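Cell surface protein (Faecalibacterium prausnitzii A2-165, PDB 4GT6) is of unknown function but, as an extracellular leucine-rich repeat protein of a gut bacterium, probably binds other proteins through its repeat region. Local coordinates at residues 293-305 with 318-330. Numbering follows the deposited sequence.
With NA (sodium ion), chain R.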
ATOM      1  N   ILE A 293       3.343  17.081  21.359  1.00 21.83           N
ATOM      2  CA  ILE A 293       4.294  17.029  20.253  1.00 21.70           C
ATOM      3  C   ILE A 293       5.385  18.064  20.501  1.00 24.93           C
ATOM      4  O   ILE A 293       5.067  19.236  20.696  1.00 25.21           O
ATOM      5  CB  ILE A 293       3.606  17.276  18.868  1.00 26.08           C
ATOM      6  CG1 ILE A 293       2.510  16.241  18.585  1.00 27.92           C
ATOM      7  CG2 ILE A 293       4.661  17.279  17.720  1.00 26.19           C
ATOM      8  CD1 ILE A 293       1.207  16.854  18.300  1.00 40.13           C
ATOM      9  N   GLU A 294       6.654  17.629  20.509  1.00 20.73           N
ATOM     10  CA  GLU A 294       7.825  18.500  20.607  1.00 20.72           C
ATOM     11  C   GLU A 294       8.466  18.470  19.223  1.00 23.25           C
ATOM     12  O   GLU A 294       8.910  17.417  18.763  1.00 21.87           O
ATOM     13  CB  GLU A 294       8.775  18.021  21.710  1.00 22.71           C
ATOM     14  CG  GLU A 294       9.970  18.935  21.945  1.00 34.20           C
ATOM     15  CD  GLU A 294      10.812  18.614  23.166  1.00 56.73           C
ATOM     16  OE1 GLU A 294      10.255  18.110  24.169  1.00 46.33           O
ATOM     17  OE2 GLU A 294      12.032  18.898  23.128  1.00 60.18           O
ATOM     18  N   PHE A 295       8.436  19.604  18.532  1.00 19.30           N
ATOM     19  CA  PHE A 295       8.925  19.709  17.177  1.00 17.69           C
ATOM     20  C   PHE A 295      10.404  19.954  17.091  1.00 20.71           C
ATOM     21  O   PHE A 295      10.978  20.590  17.966  1.00 22.28           O
ATOM     22  CB  PHE A 295       8.232  20.898  16.483  1.00 19.50           C
ATOM     23  CG  PHE A 295       6.763  20.691  16.216  1.00 20.71           C
ATOM     24  CD1 PHE A 295       6.337  19.982  15.098  1.00 23.13           C
ATOM     25  CD2 PHE A 295       5.803  21.203  17.087  1.00 23.87           C
ATOM     26  CE1 PHE A 295       4.971  19.786  14.851  1.00 23.85           C
ATOM     27  CE2 PHE A 295       4.437  21.030  16.825  1.00 25.91           C
ATOM     28  CZ  PHE A 295       4.031  20.337  15.703  1.00 23.37           C
ATOM     29  N   SER A 296      10.987  19.564  15.949  1.00 16.06           N
ATOM     30  CA  SER A 296      12.343  19.900  15.580  1.00 15.74           C
ATOM     31  C   SER A 296      12.407  21.409  15.277  1.00 20.63           C
ATOM     32  O   SER A 296      11.462  21.943  14.668  1.00 20.16           O
ATOM     33  CB  SER A 296      12.722  19.126  14.324  1.00 18.27           C
ATOM     34  OG  SER A 296      13.858  19.740  13.735  1.00 21.01           O
ATOM     35  N   SER A 297      13.538  22.064  15.602  1.00 17.24           N
ATOM     36  CA  SER A 297      13.721  23.490  15.292  1.00 18.40           C
ATOM     37  C   SER A 297      14.068  23.705  13.799  1.00 21.89           C
ATOM     38  O   SER A 297      14.204  24.852  13.375  1.00 22.19           O
ATOM     39  CB  SER A 297      14.837  24.075  16.164  1.00 22.27           C
ATOM     40  OG  SER A 297      16.083  23.502  15.792  1.00 25.58           O
ATOM     41  N   ARG A 298      14.260  22.612  13.014  1.00 17.51           N
ATOM     42  CA  ARG A 298      14.704  22.739  11.617  1.00 17.59           C
ATOM     43  C   ARG A 298      13.622  22.407  10.575  1.00 20.54           C
ATOM     44  O   ARG A 298      13.875  22.523   9.371  1.00 20.74           O
ATOM     45  CB  ARG A 298      15.978  21.906  11.378  1.00 20.36           C
ATOM     46  CG  ARG A 298      17.182  22.528  12.130  1.00 26.66           C
ATOM     47  CD  ARG A 298      18.481  21.757  11.984  1.00 41.24           C
ATOM     48  NE  ARG A 298      19.002  21.762  10.618  1.00 52.54           N
ATOM     49  CZ  ARG A 298      19.617  20.731  10.044  1.00 68.04           C
ATOM     50  NH1 ARG A 298      19.762  19.586  10.703  1.00 58.05           N
ATOM     51  NH2 ARG A 298      20.067  20.827   8.800  1.00 49.01           N
ATOM     52  N   ILE A 299      12.408  22.086  11.011  1.00 16.61           N
ATOM     53  CA  ILE A 299      11.335  21.881  10.035  1.00 16.37           C
ATOM     54  C   ILE A 299      10.784  23.251   9.639  1.00 18.60           C
ATOM     55  O   ILE A 299      10.785  24.157  10.474  1.00 18.24           O
ATOM     56  CB  ILE A 299      10.241  20.914  10.536  1.00 19.53           C
ATOM     57  CG1 ILE A 299       9.646  21.382  11.875  1.00 20.40           C
ATOM     58  CG2 ILE A 299      10.818  19.477  10.638  1.00 19.90           C
ATOM     59  CD1 ILE A 299       8.224  20.763  12.171  1.00 22.96           C
ATOM     60  N   THR A 300      10.316  23.405   8.379  1.00 15.27           N
ATOM     61  CA  THR A 300       9.810  24.700   7.901  1.00 15.33           C
ATOM     62  C   THR A 300       8.398  24.579   7.321  1.00 19.52           C
ATOM     63  O   THR A 300       7.858  25.579   6.833  1.00 18.34           O
ATOM     64  CB  THR A 300      10.775  25.323   6.861  1.00 21.12           C
ATOM     65  OG1 THR A 300      10.809  24.470   5.713  1.00 21.45           O
ATOM     66  CG2 THR A 300      12.189  25.526   7.399  1.00 21.50           C
ATOM     67  N   GLU A 301       7.792  23.373   7.392  1.00 17.08           N
ATOM     68  CA  GLU A 301       6.448  23.157   6.865  1.00 18.64           C
ATOM     69  C   GLU A 301       5.705  22.116   7.677  1.00 20.92           C
ATOM     70  O   GLU A 301       6.320  21.160   8.155  1.00 20.02           O
ATOM     71  CB  GLU A 301       6.587  22.683   5.404  1.00 21.15           C
ATOM     72  CG  GLU A 301       5.335  22.208   4.690  1.00 36.40           C
ATOM     73  CD  GLU A 301       5.681  21.584   3.351  1.00 58.60           C
ATOM     74  OE1 GLU A 301       6.123  22.334   2.451  1.00 50.62           O
ATOM     75  OE2 GLU A 301       5.571  20.342   3.221  1.00 41.56           O
ATOM     76  N   LEU A 302       4.386  22.311   7.841  1.00 17.40           N
ATOM     77  CA  LEU A 302       3.478  21.295   8.387  1.00 18.07           C
ATOM     78  C   LEU A 302       2.769  20.728   7.148  1.00 20.97           C
ATOM     79  O   LEU A 302       2.073  21.477   6.447  1.00 20.16           O
ATOM     80  CB  LEU A 302       2.514  21.853   9.449  1.00 19.52           C
ATOM     81  CG  LEU A 302       3.154  22.273  10.788  1.00 25.57           C
ATOM     82  CD1 LEU A 302       2.085  22.421  11.827  1.00 27.80           C
ATOM     83  CD2 LEU A 302       4.180  21.259  11.284  1.00 27.43           C
ATOM     84  N   PRO A 303       3.080  19.472   6.746  1.00 17.30           N
ATOM     85  CA  PRO A 303       2.571  18.977   5.463  1.00 17.31           C
ATOM     86  C   PRO A 303       1.085  18.677   5.495  1.00 19.23           C
ATOM     87  O   PRO A 303       0.459  18.690   6.555  1.00 19.10           O
ATOM     88  CB  PRO A 303       3.400  17.714   5.234  1.00 19.07           C
ATOM     89  CG  PRO A 303       3.661  17.204   6.620  1.00 22.41           C
ATOM     90  CD  PRO A 303       3.928  18.461   7.415  1.00 18.66           C
ATOM     91  N   GLU A 304       0.527  18.353   4.333  1.00 16.77           N
ATOM     92  CA  GLU A 304      -0.879  18.033   4.212  1.00 17.43           C
ATOM     93  C   GLU A 304      -1.291  16.921   5.189  1.00 19.37           C
ATOM     94  O   GLU A 304      -0.558  15.943   5.355  1.00 17.99           O
ATOM     95  CB  GLU A 304      -1.140  17.614   2.753  1.00 19.87           C
ATOM     96  CG  GLU A 304      -2.504  17.031   2.451  1.00 33.14           C
ATOM     97  CD  GLU A 304      -2.551  16.556   1.013  1.00 54.02           C
ATOM     98  OE1 GLU A 304      -2.141  17.339   0.123  1.00 40.24           O
ATOM     99  OE2 GLU A 304      -2.892  15.371   0.787  1.00 44.79           O
ATOM    100  N   SER A 305      -2.441  17.118   5.882  1.00 18.09           N
ATOM    101  CA  SER A 305      -3.061  16.156   6.812  1.00 18.64           C
ATOM    102  C   SER A 305      -2.113  15.665   7.922  1.00 19.72           C
ATOM    103  O   SER A 305      -2.363  14.594   8.481  1.00 19.76           O
ATOM    104  CB  SER A 305      -3.566  14.928   6.046  1.00 22.56           C
ATOM    105  OG  SER A 305      -4.473  15.243   5.005  1.00 23.31           O
ATOM    106  N   ILE A 318       3.278  25.827  17.358  1.00 22.97           N
ATOM    107  CA  ILE A 318       3.931  25.675  16.050  1.00 22.09           C
ATOM    108  C   ILE A 318       5.284  26.408  16.148  1.00 26.48           C
ATOM    109  O   ILE A 318       5.295  27.578  16.552  1.00 25.63           O
ATOM    110  CB  ILE A 318       3.029  26.193  14.894  1.00 24.99           C
ATOM    111  CG1 ILE A 318       1.638  25.481  14.819  1.00 25.42           C
ATOM    112  CG2 ILE A 318       3.746  26.209  13.557  1.00 24.19           C
ATOM    113  CD1 ILE A 318       1.611  23.991  14.964  1.00 37.93           C
ATOM    114  N   PRO A 319       6.423  25.735  15.841  1.00 23.03           N
ATOM    115  CA  PRO A 319       7.724  26.391  16.032  1.00 23.06           C
ATOM    116  C   PRO A 319       7.990  27.538  15.062  1.00 24.43           C
ATOM    117  O   PRO A 319       7.552  27.502  13.912  1.00 21.96           O
ATOM    118  CB  PRO A 319       8.739  25.250  15.812  1.00 24.50           C
ATOM    119  CG  PRO A 319       8.045  24.273  14.959  1.00 28.22           C
ATOM    120  CD  PRO A 319       6.583  24.342  15.370  1.00 24.35           C
ATOM    121  N   GLU A 320       8.758  28.524  15.529  1.00 23.32           N
ATOM    122  CA  GLU A 320       9.262  29.642  14.729  1.00 23.78           C
ATOM    123  C   GLU A 320      10.008  29.049  13.529  1.00 24.99           C
ATOM    124  O   GLU A 320      10.734  28.071  13.707  1.00 23.87           O
ATOM    125  CB  GLU A 320      10.219  30.488  15.602  1.00 26.70           C
ATOM    126  CG  GLU A 320      10.658  31.785  14.942  1.00 40.07           C
ATOM    127  CD  GLU A 320       9.493  32.676  14.559  1.00 56.78           C
ATOM    128  OE1 GLU A 320       8.676  32.983  15.455  1.00 44.98           O
ATOM    129  OE2 GLU A 320       9.349  32.987  13.354  1.00 48.80           O
ATOM    130  N   GLY A 321       9.796  29.577  12.327  1.00 20.35           N
ATOM    131  CA  GLY A 321      10.456  28.996  11.159  1.00 19.14           C
ATOM    132  C   GLY A 321       9.528  28.192  10.262  1.00 20.02           C
ATOM    133  O   GLY A 321       9.851  27.960   9.098  1.00 18.86           O
ATOM    134  N   ILE A 322       8.354  27.768  10.769  1.00 17.52           N
ATOM    135  CA  ILE A 322       7.349  27.133   9.898  1.00 16.31           C
ATOM    136  C   ILE A 322       6.808  28.240   8.975  1.00 20.35           C
ATOM    137  O   ILE A 322       6.423  29.293   9.470  1.00 20.11           O
ATOM    138  CB  ILE A 322       6.217  26.440  10.722  1.00 18.82           C
ATOM    139  CG1 ILE A 322       6.769  25.232  11.528  1.00 19.47           C
ATOM    140  CG2 ILE A 322       4.997  26.069   9.833  1.00 18.93           C
ATOM    141  CD1 ILE A 322       7.255  24.044  10.738  1.00 24.05           C
ATOM    142  N   THR A 323       6.821  28.034   7.657  1.00 16.68           N
ATOM    143  CA  THR A 323       6.357  29.084   6.734  1.00 17.56           C
ATOM    144  C   THR A 323       4.976  28.764   6.170  1.00 20.75           C
ATOM    145  O   THR A 323       4.304  29.645   5.635  1.00 19.70           O
ATOM    146  CB  THR A 323       7.364  29.285   5.598  1.00 20.92           C
ATOM    147  OG1 THR A 323       7.412  28.081   4.828  1.00 22.77           O
ATOM    148  CG2 THR A 323       8.745  29.660   6.112  1.00 20.30           C
ATOM    149  N   GLN A 324       4.567  27.499   6.250  1.00 18.31           N
ATOM    150  CA  GLN A 324       3.248  27.117   5.752  1.00 19.84           C
ATOM    151  C   GLN A 324       2.724  25.894   6.478  1.00 21.58           C
ATOM    152  O   GLN A 324       3.487  25.015   6.883  1.00 19.74           O
ATOM    153  CB  GLN A 324       3.251  26.888   4.224  1.00 22.05           C
ATOM    154  CG  GLN A 324       4.260  25.853   3.735  1.00 31.96           C
ATOM    155  CD  GLN A 324       4.279  25.680   2.235  1.00 50.26           C
ATOM    156  OE1 GLN A 324       3.743  26.482   1.463  1.00 43.38           O
ATOM    157  NE2 GLN A 324       4.907  24.615   1.790  1.00 46.12           N
ATOM    158  N   ILE A 325       1.397  25.875   6.647  1.00 20.48           N
ATOM    159  CA  ILE A 325       0.595  24.823   7.264  1.00 19.90           C
ATOM    160  C   ILE A 325      -0.315  24.380   6.126  1.00 25.48           C
ATOM    161  O   ILE A 325      -1.167  25.160   5.714  1.00 26.03           O
ATOM    162  CB  ILE A 325      -0.156  25.388   8.506  1.00 23.41           C
ATOM    163  CG1 ILE A 325       0.827  25.868   9.600  1.00 22.61           C
ATOM    164  CG2 ILE A 325      -1.178  24.376   9.056  1.00 25.81           C
ATOM    165  CD1 ILE A 325       0.143  26.627  10.815  1.00 26.60           C
ATOM    166  N   LEU A 326      -0.091  23.187   5.566  1.00 19.61           N
ATOM    167  CA  LEU A 326      -0.812  22.783   4.362  1.00 20.29           C
ATOM    168  C   LEU A 326      -2.237  22.264   4.617  1.00 21.99           C
ATOM    169  O   LEU A 326      -2.713  22.227   5.752  1.00 20.88           O
ATOM    170  CB  LEU A 326       0.019  21.762   3.550  1.00 20.71           C
ATOM    171  CG  LEU A 326       1.404  22.244   3.040  1.00 26.94           C
ATOM    172  CD1 LEU A 326       2.015  21.206   2.078  1.00 27.86           C
ATOM    173  CD2 LEU A 326       1.306  23.595   2.325  1.00 30.12           C
ATOM    174  N   ASP A 327      -2.938  21.915   3.529  1.00 20.51           N
ATOM    175  CA  ASP A 327      -4.340  21.481   3.570  1.00 21.42           C
ATOM    176  C   ASP A 327      -4.594  20.379   4.596  1.00 23.47           C
ATOM    177  O   ASP A 327      -3.797  19.457   4.722  1.00 21.69           O
ATOM    178  CB  ASP A 327      -4.788  20.999   2.187  1.00 24.57           C
ATOM    179  CG  ASP A 327      -5.201  22.137   1.264  1.00 41.89           C
ATOM    180  OD1 ASP A 327      -6.251  22.767   1.525  1.00 47.01           O
ATOM    181  OD2 ASP A 327      -4.507  22.366   0.267  1.00 46.24           O
ATOM    182  N   ASP A 328      -5.690  20.514   5.367  1.00 20.80           N
ATOM    183  CA  ASP A 328      -6.130  19.530   6.352  1.00 20.99           C
ATOM    184  C   ASP A 328      -5.082  19.208   7.449  1.00 23.11           C
ATOM    185  O   ASP A 328      -5.236  18.195   8.121  1.00 22.78           O
ATOM    186  CB  ASP A 328      -6.516  18.212   5.628  1.00 22.85           C
ATOM    187  CG  ASP A 328      -7.747  18.287   4.753  1.00 38.12           C
ATOM    188  OD1 ASP A 328      -8.550  19.236   4.931  1.00 36.42           O
ATOM    189  OD2 ASP A 328      -7.944  17.364   3.931  1.00 44.73           O
ATOM    190  N   ALA A 329      -4.066  20.070   7.675  1.00 19.17           N
ATOM    191  CA  ALA A 329      -3.030  19.801   8.682  1.00 18.21           C
ATOM    192  C   ALA A 329      -3.616  19.452  10.071  1.00 20.49           C
ATOM    193  O   ALA A 329      -3.063  18.586  10.744  1.00 19.71           O
ATOM    194  CB  ALA A 329      -2.076  20.970   8.805  1.00 18.04           C
ATOM    195  N   PHE A 330      -4.717  20.100  10.478  1.00 18.46           N
ATOM    196  CA  PHE A 330      -5.375  19.813  11.765  1.00 20.43           C
ATOM    197  C   PHE A 330      -6.855  19.489  11.560  1.00 26.57           C
ATOM    198  O   PHE A 330      -7.650  19.677  12.483  1.00 26.49           O
ATOM    199  CB  PHE A 330      -5.219  21.000  12.739  1.00 22.79           C
ATOM    200  CG  PHE A 330      -3.785  21.227  13.145  1.00 23.11           C
ATOM    201  CD1 PHE A 330      -3.237  20.548  14.234  1.00 24.13           C
ATOM    202  CD2 PHE A 330      -2.959  22.065  12.399  1.00 23.18           C
ATOM    203  CE1 PHE A 330      -1.911  20.762  14.614  1.00 24.25           C
ATOM    204  CE2 PHE A 330      -1.629  22.268  12.770  1.00 23.81           C
ATOM    205  CZ  PHE A 330      -1.120  21.633  13.885  1.00 22.58           C
TER
HETATM  206 NA    NA R 916      12.420  26.429  13.479  1.00 29.74          NA
HETATM  207  O   HOH W   1      10.975  24.443  13.236  1.00 19.69           O
HETATM  208  O   HOH W   2      12.522  26.348  11.043  1.00 20.53           O
HETATM  209  O   HOH W   3       9.825  27.006   4.020  1.00 32.44           O
HETATM  210  O   HOH W   4      -7.003  14.650   5.479  1.00 31.47           O
HETATM  211  O   HOH W   5      14.040  28.268  13.487  1.00 27.31           O
HETATM  212  O   HOH W   6      12.230  26.625  15.887  0.67 20.01           O
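Leu-302 reaches from one coil of a BspA-type leucine-rich repeat solenoid into the interior it shares with the next, and its CD1 lies 3.5 Å from CD1 of Ile-318. The same methyl also meets CE2 of Phe-330, whose ring packs in turn against Phe-307 and Phe-353, so the apolar interior continues as aromatic rings toward the next coil. Nearer the sodium ion, Ile-299 and Ile-322 lie side by side, CD1 of Ile-299 3.7 Å from CD1 of Ile-322. Pro-319 sets its CD over a face of the Phe-295 ring in a CH-pi contact, 4.1 Å from the centroid. Parallel backbone pairing fixes the register: Leu-302 N donates to Gln-324 O, and Leu-302 O accepts from Leu-326 N.

The outer side is looser and polar. Glu-301 and Gln-324 run alongside each other, and Gln-324 NE2 donates to Glu-301 OE1 at 2.7 Å, a bent bond (139°) that meets the carboxylate from above its plane. With CG anti to the backbone nitrogen (chi1 172°) and the chain extended beyond it, Glu-301 carries OE1 into the plane of the Gln-324 amide, the carboxylate itself being turned 45° from it. An alanine here would take away the carboxylate and is likely to leave the Gln-324 amide without this acceptor and freer to turn. Water joins Ser-305 OG to Asp-328 OD2 at the far end. At the other, a sodium ion ties the coils together, coordinated by Ser-297 O and Glu-320 O, each at 2.4 Å, and by four waters. One of these waters also donates to both Ser-296 O and Ile-299 O.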